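PDB 7D8M: Dye-decolorizing peroxidase, which probably uses a bound heme b to reduce peroxides while oxidising other substrates, as DyP-type peroxidases do. Local coordinates for residues N232-D237 with E254-R259; Q324-D329 with P387-P392; L396-V401 with S406-F411. All blocks are in the same frame, centred on the assembly; numbering follows the deposited sequence.

How the interactions relate
Interaction 1 is buried and apolar: two helices meet through a valine, a leucine and a glycine. Interaction 2 lies at the surface, where two loops touch mainly through aromatic and aliphatic side chains. Interaction 3 is partly buried and mixed, with backbone bonds, a threonine and an arginine beside apolar packing. It lies closest to the heme and includes Asp399, a partner of the axial ligand His312. Segments 387-392 and 396-401 belong to the same long loop after helix 373-381, and Leu396 packs on Pro387. Interactions 1 and 3 do not touch directly. Helix 249-261 relates them, since it carries segment 254-259 and also presents Met260 and Phe261 to Pro400 and Val401.

Interaction 1: N232-D237 with E254-R259; sequences NKYVLD and ELLGSR
Val235 and Leu256 form the tight part of this helix-helix contact. In Leu256, chi1 (178°) sets CG anti to the backbone N, and chi2 (60°) then brings CD2 to Val235. This methyl lies 3.9 Å from Val235 CA and 4.1 Å from Val235 CG1. One branch of the leucine therefore rests against both the backbone and the side chain of the valine. Beside it, Val235 CG1 comes within 4.3 Å of Gly257 N. Ala253 and Met260 also pack on Val235. The short helix axes approach to 8.7 Å and run at 114° to each other.

The contact is looser at Tyr234. Its CE2 is 4.5 Å from Leu256 CD2, and Phe422 touches both side chains. The outer face of helix 228-237 is of another kind. There Lys233 NZ reaches one turn along to Asp237 OD1, at 2.6 Å, in a salt bridge that uses the syn lone pair of the carboxylate. That pair stays within its own helix and faces away from the contact. Across these segments, by contrast, the Val235 and Leu256 side chains meet through methyl groups, with no polar bond between them, so the fit here rests on apolar packing.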
ATOM      1  N   ASN A 232      -0.275 -12.541  17.419  1.00 26.48           N
ATOM      2  CA  ASN A 232      -1.268 -13.475  17.950  1.00 29.25           C
ATOM      3  C   ASN A 232      -1.155 -13.618  19.468  1.00 30.23           C
ATOM      4  O   ASN A 232      -2.169 -13.636  20.170  1.00 26.01           O
ATOM      5  CB  ASN A 232      -1.122 -14.838  17.276  1.00 28.83           C
ATOM      6  CG  ASN A 232      -1.624 -14.830  15.850  1.00 31.67           C
ATOM      7  OD1 ASN A 232      -2.484 -14.027  15.496  1.00 34.10           O
ATOM      8  ND2 ASN A 232      -1.094 -15.726  15.023  1.00 32.93           N
ATOM      9  N   LYS A 233       0.072 -13.725  19.989  1.00 28.80           N
ATOM     10  CA  LYS A 233       0.265 -13.847  21.435  1.00 29.34           C
ATOM     11  C   LYS A 233      -0.212 -12.594  22.165  1.00 28.71           C
ATOM     12  O   LYS A 233      -0.795 -12.680  23.257  1.00 30.36           O
ATOM     13  CB  LYS A 233       1.748 -14.131  21.723  1.00 31.99           C
ATOM     14  CG  LYS A 233       2.149 -14.196  23.205  1.00 29.20           C
ATOM     15  CD  LYS A 233       1.451 -15.340  23.914  1.00 38.00           C
ATOM     16  CE  LYS A 233       1.932 -15.483  25.357  1.00 39.31           C
ATOM     17  NZ  LYS A 233       0.830 -15.966  26.245  1.00 43.29           N
ATOM     18  N   TYR A 234      -0.005 -11.420  21.564  1.00 28.16           N
ATOM     19  CA  TYR A 234      -0.431 -10.171  22.193  1.00 28.97           C
ATOM     20  C   TYR A 234      -1.946 -10.104  22.357  1.00 32.49           C
ATOM     21  O   TYR A 234      -2.456  -9.719  23.422  1.00 29.15           O
ATOM     22  CB  TYR A 234       0.050  -8.969  21.383  1.00 28.45           C
ATOM     23  CG  TYR A 234      -0.427  -7.678  22.004  1.00 30.44           C
ATOM     24  CD1 TYR A 234       0.139  -7.212  23.179  1.00 30.73           C
ATOM     25  CD2 TYR A 234      -1.472  -6.953  21.444  1.00 30.33           C
ATOM     26  CE1 TYR A 234      -0.304  -6.032  23.774  1.00 34.31           C
ATOM     27  CE2 TYR A 234      -1.928  -5.780  22.033  1.00 33.29           C
ATOM     28  CZ  TYR A 234      -1.340  -5.325  23.200  1.00 32.94           C
ATOM     29  OH  TYR A 234      -1.780  -4.157  23.800  1.00 35.14           O
ATOM     30  N   VAL A 235      -2.690 -10.425  21.297  1.00 27.30           N
ATOM     31  CA  VAL A 235      -4.140 -10.267  21.378  1.00 27.25           C
ATOM     32  C   VAL A 235      -4.746 -11.360  22.246  1.00 31.42           C
ATOM     33  O   VAL A 235      -5.756 -11.130  22.934  1.00 29.40           O
ATOM     34  CB  VAL A 235      -4.773 -10.238  19.972  1.00 28.89           C
ATOM     35  CG1 VAL A 235      -4.313  -8.987  19.205  1.00 28.80           C
ATOM     36  CG2 VAL A 235      -4.440 -11.504  19.191  1.00 30.94           C
ATOM     37  N   LEU A 236      -4.149 -12.555  22.247  1.00 27.98           N
ATOM     38  CA  LEU A 236      -4.569 -13.583  23.201  1.00 29.32           C
ATOM     39  C   LEU A 236      -4.355 -13.116  24.634  1.00 30.71           C
ATOM     40  O   LEU A 236      -5.257 -13.224  25.473  1.00 33.38           O
ATOM     41  CB  LEU A 236      -3.814 -14.888  22.941  1.00 31.14           C
ATOM     42  CG  LEU A 236      -4.437 -15.762  21.845  1.00 31.72           C
ATOM     43  CD1 LEU A 236      -3.506 -16.897  21.380  1.00 30.05           C
ATOM     44  CD2 LEU A 236      -5.782 -16.312  22.336  1.00 33.46           C
ATOM     45  N   ASP A 237      -3.166 -12.581  24.929  1.00 28.75           N
ATOM     46  CA  ASP A 237      -2.838 -12.141  26.282  1.00 32.31           C
ATOM     47  C   ASP A 237      -3.704 -10.980  26.745  1.00 33.88           C
ATOM     48  O   ASP A 237      -3.819 -10.753  27.955  1.00 34.75           O
ATOM     49  CB  ASP A 237      -1.376 -11.713  26.376  1.00 31.55           C
ATOM     50  CG  ASP A 237      -0.412 -12.887  26.396  1.00 35.45           C
ATOM     51  OD1 ASP A 237      -0.858 -14.056  26.509  1.00 34.82           O
ATOM     52  OD2 ASP A 237       0.806 -12.626  26.297  1.00 34.39           O
ATOM     53  N   GLU A 254      -9.814 -12.472  19.039  1.00 26.74           N
ATOM     54  CA  GLU A 254     -10.242 -12.072  17.703  1.00 30.48           C
ATOM     55  C   GLU A 254     -11.036 -10.773  17.729  1.00 31.00           C
ATOM     56  O   GLU A 254     -10.950  -9.981  16.783  1.00 26.87           O
ATOM     57  CB  GLU A 254     -11.053 -13.186  17.039  1.00 30.66           C
ATOM     58  CG  GLU A 254     -10.277 -14.506  16.835  1.00 38.05           C
ATOM     59  CD  GLU A 254      -9.038 -14.405  15.916  1.00 42.77           C
ATOM     60  OE1 GLU A 254      -8.663 -13.296  15.463  1.00 40.79           O
ATOM     61  OE2 GLU A 254      -8.423 -15.466  15.642  1.00 50.72           O
ATOM     62  N   LEU A 255     -11.810 -10.531  18.792  1.00 28.88           N
ATOM     63  CA  LEU A 255     -12.470  -9.237  18.923  1.00 26.54           C
ATOM     64  C   LEU A 255     -11.441  -8.114  18.981  1.00 26.22           C
ATOM     65  O   LEU A 255     -11.557  -7.113  18.267  1.00 27.39           O
ATOM     66  CB  LEU A 255     -13.372  -9.219  20.160  1.00 27.46           C
ATOM     67  CG  LEU A 255     -14.151  -7.920  20.392  1.00 28.66           C
ATOM     68  CD1 LEU A 255     -15.131  -7.676  19.245  1.00 28.89           C
ATOM     69  CD2 LEU A 255     -14.881  -7.951  21.723  1.00 28.27           C
ATOM     70  N   LEU A 256     -10.409  -8.276  19.811  1.00 24.04           N
ATOM     71  CA  LEU A 256      -9.396  -7.236  19.931  1.00 25.23           C
ATOM     72  C   LEU A 256      -8.696  -6.996  18.596  1.00 24.64           C
ATOM     73  O   LEU A 256      -8.492  -5.845  18.194  1.00 24.44           O
ATOM     74  CB  LEU A 256      -8.381  -7.605  21.013  1.00 22.06           C
ATOM     75  CG  LEU A 256      -7.260  -6.573  21.163  1.00 31.13           C
ATOM     76  CD1 LEU A 256      -7.831  -5.194  21.526  1.00 23.93           C
ATOM     77  CD2 LEU A 256      -6.222  -7.010  22.190  1.00 28.92           C
ATOM     78  N   GLY A 257      -8.331  -8.068  17.891  1.00 24.66           N
ATOM     79  CA  GLY A 257      -7.741  -7.904  16.565  1.00 24.46           C
ATOM     80  C   GLY A 257      -8.645  -7.154  15.603  1.00 26.04           C
ATOM     81  O   GLY A 257      -8.186  -6.301  14.837  1.00 26.14           O
ATOM     82  N   SER A 258      -9.949  -7.462  15.624  1.00 25.14           N
ATOM     83  CA  SER A 258     -10.886  -6.743  14.769  1.00 24.79           C
ATOM     84  C   SER A 258     -10.956  -5.267  15.145  1.00 23.65           C
ATOM     85  O   SER A 258     -11.128  -4.414  14.270  1.00 24.87           O
ATOM     86  CB  SER A 258     -12.276  -7.380  14.845  1.00 27.37           C
ATOM     87  OG  SER A 258     -12.958  -6.958  16.021  1.00 27.13           O
ATOM     88  N   ARG A 259     -10.801  -4.947  16.430  1.00 21.81           N
ATOM     89  CA  ARG A 259     -10.805  -3.551  16.853  1.00 24.35           C
ATOM     90  C   ARG A 259      -9.539  -2.819  16.417  1.00 21.82           C
ATOM     91  O   ARG A 259      -9.597  -1.627  16.097  1.00 22.52           O
ATOM     92  CB  ARG A 259     -10.974  -3.457  18.374  1.00 22.43           C
ATOM     93  CG  ARG A 259     -12.234  -4.133  18.895  1.00 28.49           C
ATOM     94  CD  ARG A 259     -13.417  -3.202  18.893  1.00 28.99           C
ATOM     95  NE  ARG A 259     -13.266  -2.065  19.799  1.00 24.14           N
ATOM     96  CZ  ARG A 259     -14.134  -1.055  19.843  1.00 27.12           C
ATOM     97  NH1 ARG A 259     -15.186  -1.068  19.034  1.00 27.14           N
ATOM     98  NH2 ARG A 259     -13.959  -0.033  20.686  1.00 24.15           N
TER

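Interaction 2: Q324-D329 with P387-P392; sequences QGLFGD and PFSKGP
Lys390 NZ is gripped by two groups beside this surface contact, a salt bridge to Asp320 OD2 and a hydrogen bond to Leu300 O. They tie Lys390 to its surroundings, next to Phe388 and Ser389, which touch Leu326. The opposing loop begins with a Schellman motif. Gly325 ends helix 319-323 with a positive phi (77°); Leu326 and Phe327 follow and point toward segment 387-392.

Three apolar side chains carry the contact. The Leu326 and Phe388 side chains run alongside each other, pointing opposite ways, and Leu326 CD1 comes to 3.9 Å from Phe388 CE1. The methyl approaches the ring obliquely. Phe327 and Phe388 meet more lightly, with Phe327 CE2 at 4.1 Å from Phe388 CZ. Phe388 CZ lies at the edge of the Phe327 ring, near its plane. The two ring planes are turned by about 50°, so the rings are not stacked. Phe388 CG lies between its own backbone N and carbonyl carbon (chi1 66°), which lets the far end of the ring extend toward both partners.

Phe327 has further neighbours on its own side of the fold. It meets the Phe331 ring at a steep angle and packs on Leu321 and Pro318. Heme-binding Asn317 and Arg319 are near, but the heme itself is about 12 Å from the Phe327 side chain. The contact thus joins two surface loops on the heme-binding part of the chain. Farther along, Leu326 CD1 lies 4.2 Å from Ser389 OG.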
ATOM      1  N   GLN A 324     -18.225  14.473   6.641  1.00 33.41           N
ATOM      2  CA  GLN A 324     -18.659  15.717   7.265  1.00 34.05           C
ATOM      3  C   GLN A 324     -18.173  16.951   6.516  1.00 35.75           C
ATOM      4  O   GLN A 324     -18.494  18.071   6.934  1.00 33.11           O
ATOM      5  CB  GLN A 324     -18.168  15.791   8.710  1.00 31.35           C
ATOM      6  CG  GLN A 324     -18.974  14.967   9.704  1.00 35.42           C
ATOM      7  CD  GLN A 324     -18.294  14.886  11.051  1.00 36.37           C
ATOM      8  OE1 GLN A 324     -17.333  14.131  11.231  1.00 38.03           O
ATOM      9  NE2 GLN A 324     -18.777  15.670  12.007  1.00 38.44           N
ATOM     10  N   GLY A 325     -17.417  16.775   5.430  1.00 34.70           N
ATOM     11  CA  GLY A 325     -16.931  17.886   4.636  1.00 29.44           C
ATOM     12  C   GLY A 325     -15.757  18.636   5.220  1.00 33.30           C
ATOM     13  O   GLY A 325     -15.444  19.732   4.743  1.00 34.89           O
ATOM     14  N   LEU A 326     -15.094  18.094   6.241  1.00 32.15           N
ATOM     15  CA  LEU A 326     -13.932  18.780   6.792  1.00 30.55           C
ATOM     16  C   LEU A 326     -12.765  18.807   5.811  1.00 31.95           C
ATOM     17  O   LEU A 326     -11.896  19.676   5.920  1.00 32.12           O
ATOM     18  CB  LEU A 326     -13.514  18.122   8.102  1.00 26.95           C
ATOM     19  CG  LEU A 326     -14.618  18.108   9.176  1.00 27.63           C
ATOM     20  CD1 LEU A 326     -14.209  17.211  10.337  1.00 27.92           C
ATOM     21  CD2 LEU A 326     -14.913  19.521   9.677  1.00 26.13           C
ATOM     22  N   PHE A 327     -12.724  17.873   4.869  1.00 32.82           N
ATOM     23  CA  PHE A 327     -11.777  17.900   3.763  1.00 32.36           C
ATOM     24  C   PHE A 327     -12.339  16.984   2.686  1.00 33.85           C
ATOM     25  O   PHE A 327     -13.351  16.310   2.893  1.00 32.96           O
ATOM     26  CB  PHE A 327     -10.363  17.496   4.206  1.00 29.27           C
ATOM     27  CG  PHE A 327     -10.304  16.223   5.019  1.00 30.18           C
ATOM     28  CD1 PHE A 327     -10.203  14.987   4.396  1.00 31.37           C
ATOM     29  CD2 PHE A 327     -10.342  16.267   6.408  1.00 32.10           C
ATOM     30  CE1 PHE A 327     -10.141  13.817   5.134  1.00 30.15           C
ATOM     31  CE2 PHE A 327     -10.280  15.100   7.156  1.00 32.83           C
ATOM     32  CZ  PHE A 327     -10.178  13.870   6.515  1.00 28.75           C
ATOM     33  N   GLY A 328     -11.687  16.975   1.532  1.00 33.82           N
ATOM     34  CA  GLY A 328     -12.160  16.256   0.358  1.00 33.07           C
ATOM     35  C   GLY A 328     -11.492  14.909   0.154  1.00 33.44           C
ATOM     36  O   GLY A 328     -11.147  14.205   1.110  1.00 30.94           O
ATOM     37  N   ASP A 329     -11.320  14.534  -1.115  1.00 30.17           N
ATOM     38  CA  ASP A 329     -10.781  13.228  -1.496  1.00 31.15           C
ATOM     39  C   ASP A 329      -9.268  13.246  -1.696  1.00 28.98           C
ATOM     40  O   ASP A 329      -8.717  12.287  -2.243  1.00 29.40           O
ATOM     41  CB  ASP A 329     -11.474  12.724  -2.767  1.00 30.81           C
ATOM     42  CG  ASP A 329     -11.175  13.591  -3.981  1.00 33.43           C
ATOM     43  OD1 ASP A 329     -10.439  14.591  -3.845  1.00 31.42           O
ATOM     44  OD2 ASP A 329     -11.675  13.273  -5.081  1.00 35.33           O
ATOM     45  N   PRO A 387      -7.788  11.019  14.968  1.00 25.14           N
ATOM     46  CA  PRO A 387      -8.534  12.108  14.321  1.00 26.04           C
ATOM     47  C   PRO A 387      -8.881  13.290  15.225  1.00 27.78           C
ATOM     48  O   PRO A 387      -9.188  13.129  16.417  1.00 28.94           O
ATOM     49  CB  PRO A 387      -9.821  11.413  13.857  1.00 26.76           C
ATOM     50  CG  PRO A 387     -10.047  10.358  14.913  1.00 27.94           C
ATOM     51  CD  PRO A 387      -8.651   9.851  15.238  1.00 25.89           C
ATOM     52  N   PHE A 388      -8.801  14.482  14.640  1.00 27.52           N
ATOM     53  CA  PHE A 388      -9.374  15.666  15.252  1.00 29.86           C
ATOM     54  C   PHE A 388     -10.893  15.642  15.087  1.00 31.57           C
ATOM     55  O   PHE A 388     -11.453  14.811  14.354  1.00 28.67           O
ATOM     56  CB  PHE A 388      -8.778  16.934  14.635  1.00 27.60           C
ATOM     57  CG  PHE A 388      -9.142  17.134  13.185  1.00 30.48           C
ATOM     58  CD1 PHE A 388     -10.254  17.884  12.833  1.00 31.34           C
ATOM     59  CD2 PHE A 388      -8.380  16.562  12.181  1.00 26.05           C
ATOM     60  CE1 PHE A 388     -10.602  18.064  11.515  1.00 28.77           C
ATOM     61  CE2 PHE A 388      -8.722  16.736  10.843  1.00 28.51           C
ATOM     62  CZ  PHE A 388      -9.830  17.489  10.511  1.00 30.43           C
ATOM     63  N   SER A 389     -11.554  16.578  15.779  1.00 28.96           N
ATOM     64  CA  SER A 389     -13.001  16.821  15.838  1.00 29.74           C
ATOM     65  C   SER A 389     -13.714  15.907  16.827  1.00 33.81           C
ATOM     66  O   SER A 389     -14.953  15.952  16.892  1.00 29.68           O
ATOM     67  CB  SER A 389     -13.717  16.686  14.483  1.00 31.28           C
ATOM     68  OG  SER A 389     -13.791  15.331  14.067  1.00 33.66           O
ATOM     69  N   LYS A 390     -13.002  15.075  17.580  1.00 31.00           N
ATOM     70  CA  LYS A 390     -13.672  14.219  18.544  1.00 31.98           C
ATOM     71  C   LYS A 390     -13.779  14.953  19.881  1.00 30.37           C
ATOM     72  O   LYS A 390     -13.307  16.084  20.033  1.00 32.67           O
ATOM     73  CB  LYS A 390     -12.939  12.882  18.672  1.00 27.55           C
ATOM     74  CG  LYS A 390     -12.645  12.216  17.324  1.00 29.24           C
ATOM     75  CD  LYS A 390     -13.916  12.135  16.480  1.00 30.76           C
ATOM     76  CE  LYS A 390     -13.737  11.225  15.285  1.00 27.98           C
ATOM     77  NZ  LYS A 390     -14.985  11.063  14.501  1.00 28.64           N
ATOM     78  N   GLY A 391     -14.411  14.310  20.862  1.00 29.83           N
ATOM     79  CA  GLY A 391     -14.557  14.900  22.173  1.00 29.89           C
ATOM     80  C   GLY A 391     -13.220  15.294  22.765  1.00 32.50           C
ATOM     81  O   GLY A 391     -12.255  14.524  22.727  1.00 31.97           O
ATOM     82  N   PRO A 392     -13.147  16.500  23.351  1.00 33.34           N
ATOM     83  CA  PRO A 392     -11.840  17.053  23.762  1.00 31.50           C
ATOM     84  C   PRO A 392     -11.082  16.201  24.765  1.00 32.93           C
ATOM     85  O   PRO A 392      -9.849  16.280  24.814  1.00 34.99           O
ATOM     86  CB  PRO A 392     -12.203  18.420  24.367  1.00 37.83           C
ATOM     87  CG  PRO A 392     -13.580  18.715  23.906  1.00 39.62           C
ATOM     88  CD  PRO A 392     -14.264  17.410  23.658  1.00 37.09           C
TER

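Interaction 3: L396-V401 with S406-F411; sequences LGLDPV and SPRETF
The Arg408 side chain runs roughly perpendicular to that of Leu398 on its way to Pro400. Its CB leaves an inverse gamma turn. CG then packs 4.0 Å from Leu398 CD1. At CD the chain bends (chi3 54°), and NE donates to Val424 O. At the tip, NH2 bonds Pro400 O at 3.0 Å, coming from above the carbonyl plane, and also Pro425 O. NH1 donates to Gly403 O. With a lysine in its place, the one amine would probably be unable to serve these four carbonyls together, leaving some without their present donor.

The backbones are bridged at Gly397 and Thr410. Phe411 N bonds Leu396 O at 2.8 Å, and Leu398 N bonds Glu409 O at 3.0 Å. Gly397 CA lies 3.3 Å from Glu409 O in a CA-H...O contact. Thr410 OG1 donates to Leu398 O at 2.6 Å and accepts from a water, while its CG2 packs on the Pro400 ring.

Asp399 OD1 takes Val401 N at 2.7 Å in an Asx turn, and also Ile402 N. OD2 is hydrogen-bonded to ND1 of His312, the axial ligand of the heme iron. Together these bonds hold the carboxylate. This is the proximal Asp-His-iron arrangement, as in many heme peroxidases.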
ATOM      1  N   LEU A 396      -6.632   9.287  22.045  1.00 30.44           N
ATOM      2  CA  LEU A 396      -6.585   8.617  20.752  1.00 25.40           C
ATOM      3  C   LEU A 396      -5.350   7.736  20.665  1.00 27.89           C
ATOM      4  O   LEU A 396      -5.439   6.524  20.889  1.00 28.07           O
ATOM      5  CB  LEU A 396      -6.626   9.657  19.629  1.00 27.41           C
ATOM      6  CG  LEU A 396      -7.826  10.605  19.739  1.00 26.46           C
ATOM      7  CD1 LEU A 396      -7.589  11.932  19.035  1.00 29.26           C
ATOM      8  CD2 LEU A 396      -9.113   9.953  19.244  1.00 29.93           C
ATOM      9  N   GLY A 397      -4.190   8.334  20.374  1.00 25.60           N
ATOM     10  CA  GLY A 397      -2.967   7.567  20.262  1.00 26.09           C
ATOM     11  C   GLY A 397      -2.694   7.128  18.832  1.00 27.29           C
ATOM     12  O   GLY A 397      -3.272   7.641  17.867  1.00 24.08           O
ATOM     13  N   LEU A 398      -1.806   6.143  18.705  1.00 24.51           N
ATOM     14  CA  LEU A 398      -1.302   5.710  17.407  1.00 27.50           C
ATOM     15  C   LEU A 398      -2.189   4.634  16.787  1.00 26.94           C
ATOM     16  O   LEU A 398      -2.923   3.913  17.475  1.00 25.49           O
ATOM     17  CB  LEU A 398       0.123   5.166  17.533  1.00 26.02           C
ATOM     18  CG  LEU A 398       1.209   6.080  18.103  1.00 32.11           C
ATOM     19  CD1 LEU A 398       2.589   5.511  17.781  1.00 31.75           C
ATOM     20  CD2 LEU A 398       1.055   7.511  17.582  1.00 26.78           C
ATOM     21  N   ASP A 399      -2.111   4.539  15.459  1.00 24.87           N
ATOM     22  CA  ASP A 399      -2.600   3.376  14.751  1.00 22.19           C
ATOM     23  C   ASP A 399      -1.954   2.133  15.369  1.00 23.37           C
ATOM     24  O   ASP A 399      -0.722   2.067  15.466  1.00 23.27           O
ATOM     25  CB  ASP A 399      -2.247   3.525  13.270  1.00 26.09           C
ATOM     26  CG  ASP A 399      -2.774   2.390  12.392  1.00 24.73           C
ATOM     27  OD1 ASP A 399      -2.613   1.201  12.744  1.00 23.29           O
ATOM     28  OD2 ASP A 399      -3.328   2.701  11.314  1.00 23.73           O
ATOM     29  N   PRO A 400      -2.737   1.167  15.852  1.00 23.62           N
ATOM     30  CA  PRO A 400      -2.137   0.019  16.540  1.00 21.72           C
ATOM     31  C   PRO A 400      -1.548  -1.012  15.594  1.00 24.98           C
ATOM     32  O   PRO A 400      -0.900  -1.958  16.059  1.00 23.98           O
ATOM     33  CB  PRO A 400      -3.317  -0.554  17.335  1.00 26.72           C
ATOM     34  CG  PRO A 400      -4.503  -0.211  16.482  1.00 21.00           C
ATOM     35  CD  PRO A 400      -4.209   1.143  15.919  1.00 24.19           C
ATOM     36  N   VAL A 401      -1.721  -0.846  14.287  1.00 24.77           N
ATOM     37  CA  VAL A 401      -1.118  -1.745  13.308  1.00 24.10           C
ATOM     38  C   VAL A 401       0.181  -1.117  12.809  1.00 23.16           C
ATOM     39  O   VAL A 401       1.268  -1.642  13.070  1.00 27.22           O
ATOM     40  CB  VAL A 401      -2.108  -2.057  12.167  1.00 21.34           C
ATOM     41  CG1 VAL A 401      -1.506  -3.018  11.108  1.00 21.96           C
ATOM     42  CG2 VAL A 401      -3.392  -2.651  12.748  1.00 22.08           C
ATOM     43  N   SER A 406       6.588   7.128  18.005  1.00 41.31           N
ATOM     44  CA  SER A 406       6.359   7.487  19.401  1.00 38.34           C
ATOM     45  C   SER A 406       6.190   6.197  20.192  1.00 39.17           C
ATOM     46  O   SER A 406       6.187   5.114  19.588  1.00 40.77           O
ATOM     47  CB  SER A 406       5.109   8.366  19.558  1.00 36.87           C
ATOM     48  OG  SER A 406       4.928   9.308  18.527  1.00 43.44           O
ATOM     49  N   PRO A 407       6.040   6.259  21.523  1.00 45.69           N
ATOM     50  CA  PRO A 407       5.556   5.081  22.262  1.00 42.01           C
ATOM     51  C   PRO A 407       4.222   4.609  21.703  1.00 35.68           C
ATOM     52  O   PRO A 407       3.301   5.401  21.493  1.00 37.41           O
ATOM     53  CB  PRO A 407       5.422   5.589  23.703  1.00 35.24           C
ATOM     54  CG  PRO A 407       5.481   7.068  23.604  1.00 42.45           C
ATOM     55  CD  PRO A 407       6.363   7.365  22.440  1.00 33.84           C
ATOM     56  N   ARG A 408       4.130   3.306  21.441  1.00 34.99           N
ATOM     57  CA  ARG A 408       3.007   2.756  20.681  1.00 34.15           C
ATOM     58  C   ARG A 408       1.821   2.528  21.620  1.00 32.88           C
ATOM     59  O   ARG A 408       1.405   1.404  21.920  1.00 30.93           O
ATOM     60  CB  ARG A 408       3.431   1.489  19.948  1.00 35.04           C
ATOM     61  CG  ARG A 408       3.816   1.755  18.500  1.00 31.80           C
ATOM     62  CD  ARG A 408       4.421   0.531  17.822  1.00 32.29           C
ATOM     63  NE  ARG A 408       3.569  -0.649  17.922  1.00 32.04           N
ATOM     64  CZ  ARG A 408       2.525  -0.885  17.133  1.00 30.14           C
ATOM     65  NH1 ARG A 408       2.197  -0.019  16.178  1.00 30.39           N
ATOM     66  NH2 ARG A 408       1.816  -1.991  17.290  1.00 28.14           N
ATOM     67  N   GLU A 409       1.274   3.646  22.092  1.00 29.08           N
ATOM     68  CA  GLU A 409       0.087   3.639  22.934  1.00 29.76           C
ATOM     69  C   GLU A 409      -1.140   3.996  22.106  1.00 28.33           C
ATOM     70  O   GLU A 409      -1.157   5.028  21.425  1.00 28.72           O
ATOM     71  CB  GLU A 409       0.234   4.623  24.095  1.00 33.91           C
ATOM     72  CG  GLU A 409      -0.694   4.312  25.248  1.00 34.72           C
ATOM     73  CD  GLU A 409      -0.527   5.258  26.433  1.00 42.13           C
ATOM     74  OE1 GLU A 409       0.003   6.377  26.255  1.00 39.59           O
ATOM     75  OE2 GLU A 409      -0.946   4.875  27.542  1.00 37.50           O
ATOM     76  N   THR A 410      -2.173   3.158  22.196  1.00 27.54           N
ATOM     77  CA  THR A 410      -3.430   3.338  21.482  1.00 25.48           C
ATOM     78  C   THR A 410      -4.578   3.257  22.486  1.00 29.68           C
ATOM     79  O   THR A 410      -4.630   2.313  23.279  1.00 26.31           O
ATOM     80  CB  THR A 410      -3.614   2.259  20.405  1.00 27.31           C
ATOM     81  OG1 THR A 410      -2.482   2.255  19.493  1.00 27.58           O
ATOM     82  CG2 THR A 410      -4.926   2.492  19.640  1.00 20.98           C
ATOM     83  N   PHE A 411      -5.500   4.218  22.432  1.00 25.94           N
ATOM     84  CA  PHE A 411      -6.707   4.204  23.255  1.00 30.52           C
ATOM     85  C   PHE A 411      -7.930   3.789  22.431  1.00 28.48           C
ATOM     86  O   PHE A 411      -7.889   3.707  21.198  1.00 28.43           O
ATOM     87  CB  PHE A 411      -6.950   5.578  23.894  1.00 27.73           C
ATOM     88  CG  PHE A 411      -5.848   6.031  24.819  1.00 30.06           C
ATOM     89  CD1 PHE A 411      -5.975   5.882  26.202  1.00 31.31           C
ATOM     90  CD2 PHE A 411      -4.695   6.621  24.312  1.00 27.70           C
ATOM     91  CE1 PHE A 411      -4.969   6.300  27.057  1.00 33.36           C
ATOM     92  CE2 PHE A 411      -3.685   7.040  25.156  1.00 32.00           C
ATOM     93  CZ  PHE A 411      -3.821   6.883  26.539  1.00 34.33           C
TER
HETATM   94  O   HOH W   1       0.215   1.475  18.653  1.00 33.59           O